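Local structure of oligogalacturonate lyase (Vibrio parahaemolyticus RIMD 2210633, 3C5M) at residues E160-N165 and E208-L213; A216-V221 and R229-H234; E236-T241 and Y254-K259; H242-P247 and L288-D293. The protein probably cleaves oligogalacturonides, short fragments of pectin, by beta-elimination, as a manganese-binding lyase folded into a seven-bladed beta-propeller. All coordinates share one frame; numbering follows the deposited sequence.

In the fold
The four contacts follow one another around a seven-bladed beta-propeller. Contact 1 and contact 2 come first in the chain, their centres about 16 Å apart, and meet through the Glu208–Arg217 salt bridge; contact 2 is the outer hairpin of the sheet that starts at strand 190-196. The next sheet begins with strand 238-245, whose first half serves contact 3 and whose second half serves contact 4; their four segments alternate along the chain, and their centres are about 18 Å apart. Contact 4 crosses to the first strand of the following sheet, just beyond the manganese ligand His287. Arg217 and Lys232 tie contact 2 to the sheet of strand 238-245, through Glu243 and Tyr254, and so link one blade to the next.

Contact 1 (E160-N165 and E208-L213)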
# COMPACT_ATOMS: atom_id res chain seq x y z
N GLU A 160 -8.75 9.60 -20.96
CA GLU A 160 -8.25 10.74 -21.73
C GLU A 160 -6.75 10.93 -21.52
O GLU A 160 -5.99 11.03 -22.49
CB GLU A 160 -9.01 12.01 -21.31
CG GLU A 160 -8.18 13.30 -21.31
CD GLU A 160 -7.71 13.72 -22.69
OE1 GLU A 160 -6.99 14.73 -22.80
OE2 GLU A 160 -8.05 13.03 -23.68
N PHE A 161 -6.33 10.97 -20.26
CA PHE A 161 -4.92 11.15 -19.93
C PHE A 161 -4.07 10.00 -20.47
O PHE A 161 -2.95 10.21 -20.92
CB PHE A 161 -4.75 11.21 -18.41
CG PHE A 161 -3.35 11.45 -17.99
CD1 PHE A 161 -2.74 12.69 -18.21
CD2 PHE A 161 -2.61 10.44 -17.37
CE1 PHE A 161 -1.42 12.92 -17.82
CE2 PHE A 161 -1.29 10.66 -16.98
CZ PHE A 161 -0.68 11.91 -17.20
N TYR A 162 -4.61 8.79 -20.41
CA TYR A 162 -3.89 7.62 -20.89
C TYR A 162 -3.51 7.75 -22.35
O TYR A 162 -2.40 7.38 -22.74
CB TYR A 162 -4.73 6.37 -20.70
CG TYR A 162 -4.20 5.16 -21.42
CD1 TYR A 162 -4.65 4.84 -22.70
CD2 TYR A 162 -3.25 4.34 -20.83
CE1 TYR A 162 -4.17 3.71 -23.36
CE2 TYR A 162 -2.76 3.22 -21.48
CZ TYR A 162 -3.22 2.90 -22.74
OH TYR A 162 -2.74 1.77 -23.36
N HIS A 163 -4.44 8.26 -23.15
CA HIS A 163 -4.22 8.42 -24.58
C HIS A 163 -3.27 9.57 -24.90
O HIS A 163 -2.64 9.58 -25.96
CB HIS A 163 -5.55 8.62 -25.30
CG HIS A 163 -6.41 7.40 -25.33
ND1 HIS A 163 -5.98 6.20 -25.85
CD2 HIS A 163 -7.68 7.19 -24.91
CE1 HIS A 163 -6.95 5.30 -25.75
NE2 HIS A 163 -7.99 5.87 -25.18
N THR A 164 -3.17 10.54 -24.00
CA THR A 164 -2.29 11.68 -24.24
C THR A 164 -0.83 11.25 -24.18
O THR A 164 0.07 12.08 -24.34
CB THR A 164 -2.55 12.83 -23.21
OG1 THR A 164 -2.11 14.07 -23.76
CG2 THR A 164 -1.80 12.58 -21.91
N ASN A 165 -0.60 9.96 -23.97
CA ASN A 165 0.74 9.40 -23.88
C ASN A 165 1.71 10.37 -23.23
O ASN A 165 2.61 10.89 -23.88
CB ASN A 165 1.26 9.01 -25.26
CG ASN A 165 0.71 7.68 -25.74
OD1 ASN A 165 -0.49 7.54 -25.98
ND2 ASN A 165 1.58 6.69 -25.86
N GLU A 208 -0.15 2.55 -16.40
CA GLU A 208 -1.45 2.90 -15.86
C GLU A 208 -2.46 3.03 -16.98
O GLU A 208 -2.09 2.98 -18.15
CB GLU A 208 -1.38 4.21 -15.09
CG GLU A 208 -0.66 4.08 -13.78
CD GLU A 208 -1.30 3.04 -12.87
OE1 GLU A 208 -0.75 2.80 -11.78
OE2 GLU A 208 -2.34 2.47 -13.26
N GLY A 209 -3.72 3.20 -16.62
CA GLY A 209 -4.76 3.33 -17.62
C GLY A 209 -5.75 2.18 -17.54
O GLY A 209 -5.53 1.22 -16.80
N PRO A 210 -6.86 2.23 -18.30
CA PRO A 210 -7.85 1.15 -18.26
C PRO A 210 -7.23 -0.21 -18.55
O PRO A 210 -6.42 -0.35 -19.47
CB PRO A 210 -8.87 1.57 -19.31
CG PRO A 210 -8.05 2.36 -20.27
CD PRO A 210 -7.20 3.20 -19.35
N HIS A 211 -7.62 -1.21 -17.76
CA HIS A 211 -7.10 -2.56 -17.91
C HIS A 211 -7.47 -3.18 -19.26
O HIS A 211 -7.01 -4.27 -19.58
CB HIS A 211 -7.62 -3.45 -16.78
CG HIS A 211 -9.11 -3.63 -16.78
ND1 HIS A 211 -9.73 -4.68 -16.13
CD2 HIS A 211 -10.10 -2.90 -17.33
CE1 HIS A 211 -11.03 -4.58 -16.28
NE2 HIS A 211 -11.29 -3.51 -17.00
N ASP A 212 -8.30 -2.49 -20.02
CA ASP A 212 -8.72 -2.98 -21.32
C ASP A 212 -7.76 -2.56 -22.43
O ASP A 212 -7.02 -3.38 -22.95
CB ASP A 212 -10.12 -2.47 -21.65
CG ASP A 212 -11.20 -3.12 -20.79
OD1 ASP A 212 -12.36 -2.66 -20.86
OD2 ASP A 212 -10.88 -4.08 -20.06
N LEU A 213 -7.79 -1.29 -22.78
CA LEU A 213 -6.92 -0.77 -23.83
C LEU A 213 -5.50 -0.52 -23.34
O LEU A 213 -4.94 0.56 -23.56
CB LEU A 213 -7.51 0.52 -24.42
CG LEU A 213 -8.20 1.48 -23.45
CD1 LEU A 213 -8.31 2.85 -24.08
CD2 LEU A 213 -9.58 0.94 -23.08
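The last turn of helix 155-163, the one helix of this beta-propeller, sets Tyr162 and His163 against the loop 208-213, where Gly209, Pro210 and Leu213 receive them. Tyr162 does most of the touching. With CG swung opposite the backbone N (chi1 168°), its ring reaches over to the loop and the hydroxyl arrives at the backbone of Leu213: Tyr162 OH donates a weak hydrogen bond to Leu213 O, 2.5 Å away. Pro210 CD lies over one face of the ring, 4.1 Å from Tyr162 CG. At the rim, close to the ring plane, Glu208 O lies 3.2 Å from Tyr162 CD2. Gly209 has no side chain to keep the ring off, and its CA comes within 3.7 Å of Tyr162 CD2. The helix belongs to the connection between strands 138-145 and 168-174, while the loop links strand 202-207 to strand 219-222 in the next sheet, so the contact bridges two neighbouring blades at the surface. Here His163 adds a second touch, its NE2 3.2 Å from Leu213 CD1, with the two side chains crossing at about a right angle. Tyr162 CD1 lies over one face of the His163 imidazole, offset toward its rim, while His163 CE1 sits at the tyrosine's edge. The carboxylate of Glu208 heads away from the helix to a salt bridge with Arg217.

Contact 2 (A216-V221 and R229-H234); sequences ARMWLV and RKIKEH
The indole of Trp219 carries Lys230 CA over one face, 4.2 Å above the plane and displaced toward the rim, while at its edge NE1 donates to Ala216 O at 2.8 Å with the oxygen close to the ring plane. That bond probably helps set the rotation of the indole, although NE1 sits well above the carbonyl plane of Ala216; the rings of Phe205 and His207 from strand 202-207 also pack on it. The other flat group is the guanidinium of Arg229, which has Leu220 over one face: the arginine bends at chi2 (82°) and slants across Leu220, bringing Arg229 CD to 3.7 Å from Leu220 CB. These residues form the antiparallel hairpin of strands 219-222 and 229-230, the outer pair of a four-stranded propeller blade. Leu220 and Arg229 are its hydrogen-bonded pair, with Leu220 N giving to Arg229 O (2.9 Å) and Arg229 N giving to Leu220 O (3.0 Å); Trp219 and Lys230 make the adjoining non-hydrogen-bonded pair. One step further, Ile231 N donates to Met218 O from 36° above the carbonyl plane, at the residue where the chain makes an inverse gamma turn. Ile231 also puts its CD1 against Leu220 CD1, 3.8 Å away. Met218, a selenomethionine, meets Ile231 through CB, then bends away to lie against Cys240, Glu243 and Tyr254 of the next sheet. Lys232 reaches that sheet as well, bonding Tyr254 OH and resting on the ring of Tyr267.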
# COMPACT_ATOMS: atom_id res chain seq x y z
N ALA A 216 -0.06 -4.14 -21.23
CA ALA A 216 0.19 -4.96 -20.04
C ALA A 216 0.74 -4.05 -18.95
O ALA A 216 1.40 -3.05 -19.25
CB ALA A 216 1.18 -6.07 -20.36
N ARG A 217 0.48 -4.38 -17.70
CA ARG A 217 1.00 -3.56 -16.62
C ARG A 217 2.09 -4.27 -15.84
O ARG A 217 2.93 -3.62 -15.22
CB ARG A 217 -0.12 -3.13 -15.67
CG ARG A 217 -1.04 -4.24 -15.19
CD ARG A 217 -1.56 -3.86 -13.81
NE ARG A 217 -1.87 -2.43 -13.73
CZ ARG A 217 -1.83 -1.70 -12.62
NH1 ARG A 217 -1.49 -2.27 -11.48
NH2 ARG A 217 -2.12 -0.41 -12.66
N MSE A 218 2.08 -5.59 -15.87
CA MSE A 218 3.08 -6.37 -15.16
C MSE A 218 4.46 -6.13 -15.76
O MSE A 218 4.90 -6.89 -16.62
CB MSE A 218 2.75 -7.87 -15.26
CG MSE A 218 1.37 -8.29 -14.70
SE MSE A 218 1.23 -8.26 -12.75
CE MSE A 218 0.52 -6.45 -12.62
N TRP A 219 5.14 -5.08 -15.34
CA TRP A 219 6.47 -4.82 -15.88
C TRP A 219 7.59 -4.96 -14.86
O TRP A 219 7.37 -4.85 -13.65
CB TRP A 219 6.54 -3.44 -16.52
CG TRP A 219 5.82 -3.34 -17.80
CD1 TRP A 219 4.52 -3.02 -18.00
CD2 TRP A 219 6.38 -3.57 -19.10
NE1 TRP A 219 4.22 -3.03 -19.34
CE2 TRP A 219 5.35 -3.36 -20.04
CE3 TRP A 219 7.65 -3.92 -19.56
CZ2 TRP A 219 5.55 -3.49 -21.41
CZ3 TRP A 219 7.85 -4.06 -20.93
CH2 TRP A 219 6.80 -3.84 -21.83
N LEU A 220 8.80 -5.19 -15.38
CA LEU A 220 10.01 -5.36 -14.56
C LEU A 220 11.19 -4.75 -15.31
O LEU A 220 11.21 -4.72 -16.54
CB LEU A 220 10.26 -6.85 -14.30
CG LEU A 220 10.38 -7.31 -12.85
CD1 LEU A 220 9.10 -6.95 -12.11
CD2 LEU A 220 10.63 -8.82 -12.78
N VAL A 221 12.17 -4.25 -14.58
CA VAL A 221 13.35 -3.65 -15.20
C VAL A 221 14.47 -3.61 -14.17
O VAL A 221 14.22 -3.47 -12.98
CB VAL A 221 13.05 -2.21 -15.68
CG1 VAL A 221 12.59 -1.36 -14.51
CG2 VAL A 221 14.29 -1.61 -16.30
N ARG A 229 11.18 -5.86 -19.29
CA ARG A 229 10.34 -6.95 -19.76
C ARG A 229 9.01 -7.07 -19.04
O ARG A 229 8.82 -6.50 -17.97
CB ARG A 229 11.11 -8.28 -19.67
CG ARG A 229 12.17 -8.40 -18.56
CD ARG A 229 11.56 -8.76 -17.23
NE ARG A 229 12.50 -9.42 -16.32
CZ ARG A 229 13.58 -8.85 -15.77
NH1 ARG A 229 14.35 -9.55 -14.95
NH2 ARG A 229 13.90 -7.59 -16.05
N LYS A 230 8.07 -7.79 -19.63
CA LYS A 230 6.77 -7.96 -19.01
C LYS A 230 6.74 -9.26 -18.22
O LYS A 230 7.19 -10.29 -18.71
CB LYS A 230 5.68 -7.95 -20.09
CG LYS A 230 5.98 -8.85 -21.26
CD LYS A 230 4.83 -8.86 -22.26
CE LYS A 230 4.57 -7.47 -22.81
NZ LYS A 230 3.39 -7.48 -23.72
N ILE A 231 6.22 -9.20 -17.00
CA ILE A 231 6.14 -10.36 -16.11
C ILE A 231 5.41 -11.55 -16.73
O ILE A 231 5.86 -12.69 -16.62
CB ILE A 231 5.43 -9.97 -14.78
CG1 ILE A 231 6.25 -8.92 -14.04
CG2 ILE A 231 5.22 -11.20 -13.90
CD1 ILE A 231 5.63 -8.42 -12.76
N LYS A 232 4.29 -11.28 -17.39
CA LYS A 232 3.49 -12.33 -18.01
C LYS A 232 3.25 -11.97 -19.46
O LYS A 232 3.24 -10.79 -19.82
CB LYS A 232 2.16 -12.46 -17.27
CG LYS A 232 1.33 -13.70 -17.56
CD LYS A 232 -0.06 -13.56 -16.94
CE LYS A 232 -0.83 -14.88 -16.86
NZ LYS A 232 -0.26 -15.86 -15.89
N GLU A 233 3.06 -12.99 -20.30
CA GLU A 233 2.80 -12.79 -21.72
C GLU A 233 1.43 -12.15 -21.94
O GLU A 233 1.19 -11.55 -22.99
CB GLU A 233 2.85 -14.14 -22.46
CG GLU A 233 2.52 -14.04 -23.97
CD GLU A 233 2.16 -15.40 -24.62
OE1 GLU A 233 1.77 -15.39 -25.80
OE2 GLU A 233 2.27 -16.45 -23.96
N HIS A 234 0.54 -12.28 -20.96
CA HIS A 234 -0.82 -11.73 -21.04
C HIS A 234 -1.65 -12.43 -22.12
O HIS A 234 -1.45 -12.21 -23.32
CB HIS A 234 -0.75 -10.21 -21.30
CG HIS A 234 -1.99 -9.62 -21.90
ND1 HIS A 234 -2.26 -9.65 -23.25
CD2 HIS A 234 -3.05 -9.01 -21.32
CE1 HIS A 234 -3.42 -9.06 -23.49
NE2 HIS A 234 -3.92 -8.67 -22.33

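Contact 3 (E236-T241 and Y254-K259)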
# COMPACT_ATOMS: atom_id res chain seq x y z
N GLU A 236 -4.97 -13.27 -24.34
CA GLU A 236 -6.04 -12.45 -24.91
C GLU A 236 -7.30 -12.56 -24.07
O GLU A 236 -7.94 -13.60 -24.02
CB GLU A 236 -6.32 -12.87 -26.37
CG GLU A 236 -5.19 -12.55 -27.38
CD GLU A 236 -4.00 -13.51 -27.33
OE1 GLU A 236 -2.96 -13.22 -27.98
OE2 GLU A 236 -4.10 -14.57 -26.66
N GLY A 237 -7.65 -11.46 -23.39
CA GLY A 237 -8.83 -11.45 -22.55
C GLY A 237 -8.53 -11.45 -21.06
O GLY A 237 -9.41 -11.18 -20.25
N GLU A 238 -7.28 -11.74 -20.70
CA GLU A 238 -6.87 -11.78 -19.29
C GLU A 238 -6.36 -10.43 -18.81
O GLU A 238 -5.50 -9.82 -19.43
CB GLU A 238 -5.76 -12.81 -19.09
CG GLU A 238 -5.24 -12.89 -17.65
CD GLU A 238 -3.99 -13.74 -17.52
OE1 GLU A 238 -3.54 -13.98 -16.37
OE2 GLU A 238 -3.45 -14.16 -18.57
N SER A 239 -6.90 -9.96 -17.69
CA SER A 239 -6.47 -8.69 -17.13
C SER A 239 -5.77 -8.94 -15.79
O SER A 239 -6.26 -9.72 -14.98
CB SER A 239 -7.66 -7.75 -16.93
OG SER A 239 -8.23 -7.40 -18.18
N CYS A 240 -4.64 -8.28 -15.57
CA CYS A 240 -3.89 -8.45 -14.33
C CYS A 240 -3.85 -7.18 -13.50
O CYS A 240 -3.75 -6.08 -14.04
CB CYS A 240 -2.46 -8.89 -14.65
SG CYS A 240 -2.37 -10.38 -15.64
N THR A 241 -3.93 -7.32 -12.19
CA THR A 241 -3.92 -6.16 -11.32
C THR A 241 -3.67 -6.52 -9.87
O THR A 241 -3.57 -7.69 -9.52
CB THR A 241 -5.27 -5.42 -11.39
OG1 THR A 241 -5.19 -4.22 -10.60
CG2 THR A 241 -6.39 -6.31 -10.87
N TYR A 254 -0.18 -11.41 -7.93
CA TYR A 254 -1.20 -10.56 -8.53
C TYR A 254 -2.51 -11.31 -8.77
O TYR A 254 -2.62 -12.50 -8.48
CB TYR A 254 -0.69 -9.96 -9.84
CG TYR A 254 -0.41 -10.98 -10.91
CD1 TYR A 254 0.81 -11.67 -10.94
CD2 TYR A 254 -1.38 -11.30 -11.86
CE1 TYR A 254 1.04 -12.66 -11.90
CE2 TYR A 254 -1.16 -12.28 -12.81
CZ TYR A 254 0.05 -12.96 -12.83
OH TYR A 254 0.24 -13.96 -13.75
N VAL A 255 -3.50 -10.60 -9.28
CA VAL A 255 -4.81 -11.18 -9.55
C VAL A 255 -5.19 -11.01 -11.01
O VAL A 255 -5.03 -9.93 -11.58
CB VAL A 255 -5.90 -10.50 -8.70
CG1 VAL A 255 -7.27 -11.09 -9.02
CG2 VAL A 255 -5.57 -10.66 -7.22
N SER A 256 -5.69 -12.07 -11.62
CA SER A 256 -6.09 -12.00 -13.02
C SER A 256 -7.55 -12.40 -13.19
O SER A 256 -8.07 -13.20 -12.41
CB SER A 256 -5.20 -12.91 -13.88
OG SER A 256 -5.34 -14.26 -13.50
N TYR A 257 -8.19 -11.83 -14.21
CA TYR A 257 -9.59 -12.12 -14.51
C TYR A 257 -9.75 -12.36 -16.00
O TYR A 257 -9.33 -11.55 -16.82
CB TYR A 257 -10.49 -10.95 -14.08
CG TYR A 257 -11.97 -11.17 -14.35
CD1 TYR A 257 -12.53 -10.87 -15.60
CD2 TYR A 257 -12.81 -11.70 -13.36
CE1 TYR A 257 -13.89 -11.11 -15.86
CE2 TYR A 257 -14.16 -11.94 -13.62
CZ TYR A 257 -14.69 -11.65 -14.87
OH TYR A 257 -16.02 -11.91 -15.13
N PHE A 258 -10.36 -13.49 -16.34
CA PHE A 258 -10.59 -13.85 -17.73
C PHE A 258 -12.05 -13.58 -18.10
O PHE A 258 -12.97 -14.04 -17.41
CB PHE A 258 -10.28 -15.34 -17.93
CG PHE A 258 -8.91 -15.74 -17.45
CD1 PHE A 258 -7.81 -15.67 -18.30
CD2 PHE A 258 -8.72 -16.19 -16.15
CE1 PHE A 258 -6.54 -16.03 -17.85
CE2 PHE A 258 -7.46 -16.56 -15.69
CZ PHE A 258 -6.37 -16.48 -16.55
N LYS A 259 -12.27 -12.84 -19.19
CA LYS A 259 -13.62 -12.53 -19.63
C LYS A 259 -14.34 -13.82 -20.02
O LYS A 259 -13.95 -14.50 -20.98
CB LYS A 259 -13.61 -11.57 -20.82
CG LYS A 259 -12.74 -12.02 -22.00
CD LYS A 259 -12.94 -11.14 -23.24
CE LYS A 259 -14.19 -11.53 -24.04
NZ LYS A 259 -15.46 -11.40 -23.28
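A buried glutamate running beside a phenyl ring is the odd feature here: Glu238 and Phe258 lie side by side in the same direction, with carboxylate and ring planes only 31° apart. Glu238 stands with CG opposite its backbone N (chi1 178°) and is extended beyond, so CB, CG and CD all pass close to Phe258 CE1, the last two at 3.4 Å. The two residues form a non-hydrogen-bonded pair in the antiparallel hairpin of strands 238-245 and 252-258, the first two strands of a propeller blade. Cys240 and Ser256 make the next such pair on that face, and Cys240 SG leans obliquely on the neighbouring Tyr254 ring, 3.6 Å from its CE2. The hydrogen-bonded pairs alternate with these. Ser239 and Tyr257, between them, exchange two backbone bonds of 3.0 Å, Ser239 N to Tyr257 O and Tyr257 N to Ser239 O; Thr241 and Val255, beyond Cys240, do the same at 2.9 Å. The ladder frays at the open end, where Lys259 N holds Gly237 O by a weak bond of 3.5 Å. Lys232 forms a long, weak ion pair with Glu238 OE1, while OE2 takes a weak hydrogen bond from Ala235 N. The burial and the apolar ring would tend to raise the affinity of Glu238 for a proton, whereas the lysine probably pulls the other way and helps keep the carboxylate charged.

Contact 4 (H242-P247 and L288-D293); sequences HEFWIP and LMSNFD
Strands 242-245 and 288-290 run the same way, 19° apart, but their axes stay 7.8 Å from each other, so Phe244 and Met289 meet through side chains and not as a beta ladder. Each is the first strand of its sheet, and the contact packs two successive propeller blades together; His287, just before Leu288, is a manganese ligand. Phe244 spans the distance between the strands. Its chi1 of 72° places CG between backbone N and carbonyl carbon and turns the ring onto the second strand. The selenomethionine Met289, bent at chi2 and chi3, curls its methyl over one face in a CH-pi contact, CE 4.0 Å from the Phe244 ring centroid, with SE lying obliquely beside it. Leu288 O is also over a face, 3.4 Å from Phe244 CE2, while Ser290 OG comes to the ring edge. That hydroxyl donates to Asn291 O, 3.0 Å away, in the carbonyl plane on a lone pair. A water bridges the blades by giving hydrogen bonds to both His242 O and Leu288 O. Further along, Ile246 CG2 packs 3.6 Å from Ser290 OG, and at the outlying end Pro247 CB touches Phe292 CD1 at 3.4 Å.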
# COMPACT_ATOMS: atom_id res chain seq x y z
N HIS A 242 -3.56 -5.50 -9.02
CA HIS A 242 -3.32 -5.72 -7.61
C HIS A 242 -1.96 -6.33 -7.35
O HIS A 242 -1.74 -6.93 -6.29
CB HIS A 242 -4.37 -6.66 -7.02
CG HIS A 242 -5.78 -6.17 -7.17
ND1 HIS A 242 -6.13 -4.86 -6.96
CD2 HIS A 242 -6.92 -6.83 -7.45
CE1 HIS A 242 -7.44 -4.73 -7.11
NE2 HIS A 242 -7.94 -5.91 -7.41
N GLU A 243 -1.03 -6.17 -8.29
CA GLU A 243 0.31 -6.74 -8.13
C GLU A 243 1.04 -6.20 -6.91
O GLU A 243 0.89 -5.03 -6.52
CB GLU A 243 1.15 -6.49 -9.39
CG GLU A 243 1.71 -5.06 -9.52
CD GLU A 243 0.75 -4.10 -10.21
OE1 GLU A 243 -0.48 -4.29 -10.13
OE2 GLU A 243 1.23 -3.12 -10.82
N PHE A 244 1.85 -7.05 -6.30
CA PHE A 244 2.62 -6.64 -5.14
C PHE A 244 3.70 -7.68 -4.83
O PHE A 244 3.48 -8.88 -4.96
CB PHE A 244 1.69 -6.44 -3.94
CG PHE A 244 1.14 -7.71 -3.36
CD1 PHE A 244 1.82 -8.37 -2.34
CD2 PHE A 244 -0.04 -8.26 -3.85
CE1 PHE A 244 1.33 -9.56 -1.82
CE2 PHE A 244 -0.54 -9.45 -3.33
CZ PHE A 244 0.14 -10.11 -2.31
N TRP A 245 4.88 -7.21 -4.45
CA TRP A 245 5.98 -8.09 -4.12
C TRP A 245 5.65 -8.77 -2.81
O TRP A 245 5.09 -8.14 -1.91
CB TRP A 245 7.27 -7.29 -3.93
CG TRP A 245 7.96 -6.91 -5.19
CD1 TRP A 245 8.28 -5.65 -5.62
CD2 TRP A 245 8.44 -7.81 -6.20
NE1 TRP A 245 8.92 -5.71 -6.83
CE2 TRP A 245 9.03 -7.02 -7.21
CE3 TRP A 245 8.42 -9.20 -6.34
CZ2 TRP A 245 9.61 -7.59 -8.36
CZ3 TRP A 245 8.99 -9.76 -7.48
CH2 TRP A 245 9.58 -8.95 -8.48
N ILE A 246 5.95 -10.05 -2.71
CA ILE A 246 5.72 -10.74 -1.45
C ILE A 246 6.91 -10.29 -0.61
O ILE A 246 8.04 -10.31 -1.07
CB ILE A 246 5.74 -12.24 -1.65
CG1 ILE A 246 4.56 -12.63 -2.54
CG2 ILE A 246 5.68 -12.94 -0.30
CD1 ILE A 246 4.45 -14.10 -2.77
N PRO A 247 6.67 -9.86 0.64
CA PRO A 247 7.70 -9.39 1.57
C PRO A 247 9.10 -10.02 1.47
O PRO A 247 10.09 -9.30 1.40
CB PRO A 247 7.04 -9.61 2.93
CG PRO A 247 5.62 -9.25 2.64
CD PRO A 247 5.36 -9.95 1.32
N LEU A 288 -5.36 -6.85 -1.89
CA LEU A 288 -4.80 -8.14 -1.50
C LEU A 288 -3.38 -7.96 -1.01
O LEU A 288 -2.57 -7.31 -1.66
CB LEU A 288 -4.82 -9.10 -2.69
CG LEU A 288 -4.28 -10.52 -2.46
CD1 LEU A 288 -5.04 -11.22 -1.35
CD2 LEU A 288 -4.40 -11.30 -3.75
N MSE A 289 -3.08 -8.50 0.16
CA MSE A 289 -1.74 -8.41 0.72
C MSE A 289 -1.38 -9.76 1.29
O MSE A 289 -2.25 -10.51 1.73
CB MSE A 289 -1.68 -7.35 1.83
CG MSE A 289 -0.31 -7.22 2.51
SE MSE A 289 1.18 -6.97 1.26
CE MSE A 289 0.30 -5.96 -0.11
N SER A 290 -0.09 -10.08 1.28
CA SER A 290 0.30 -11.38 1.80
C SER A 290 1.10 -11.28 3.06
O SER A 290 1.36 -10.20 3.59
CB SER A 290 1.10 -12.18 0.77
OG SER A 290 2.41 -11.68 0.66
N ASN A 291 1.48 -12.46 3.52
CA ASN A 291 2.28 -12.66 4.71
C ASN A 291 3.73 -12.38 4.28
O ASN A 291 3.96 -11.93 3.16
CB ASN A 291 2.13 -14.10 5.13
CG ASN A 291 2.50 -14.31 6.54
OD1 ASN A 291 2.52 -15.44 7.02
ND2 ASN A 291 2.81 -13.22 7.24
N PHE A 292 4.69 -12.65 5.15
CA PHE A 292 6.08 -12.41 4.80
C PHE A 292 6.56 -13.41 3.75
O PHE A 292 7.22 -13.03 2.78
CB PHE A 292 7.00 -12.52 6.02
CG PHE A 292 8.45 -12.25 5.70
CD1 PHE A 292 8.88 -10.95 5.44
CD2 PHE A 292 9.38 -13.30 5.58
CE1 PHE A 292 10.21 -10.69 5.07
CE2 PHE A 292 10.71 -13.06 5.22
CZ PHE A 292 11.13 -11.75 4.96
N ASP A 293 6.24 -14.68 3.95
CA ASP A 293 6.64 -15.74 3.04
C ASP A 293 5.57 -16.02 1.98
O ASP A 293 5.80 -16.80 1.06
CB ASP A 293 6.93 -17.02 3.83
CG ASP A 293 5.76 -17.46 4.68
OD1 ASP A 293 5.89 -18.48 5.39
OD2 ASP A 293 4.70 -16.79 4.64
O HOH W 1 -3.49 -5.84 -3.85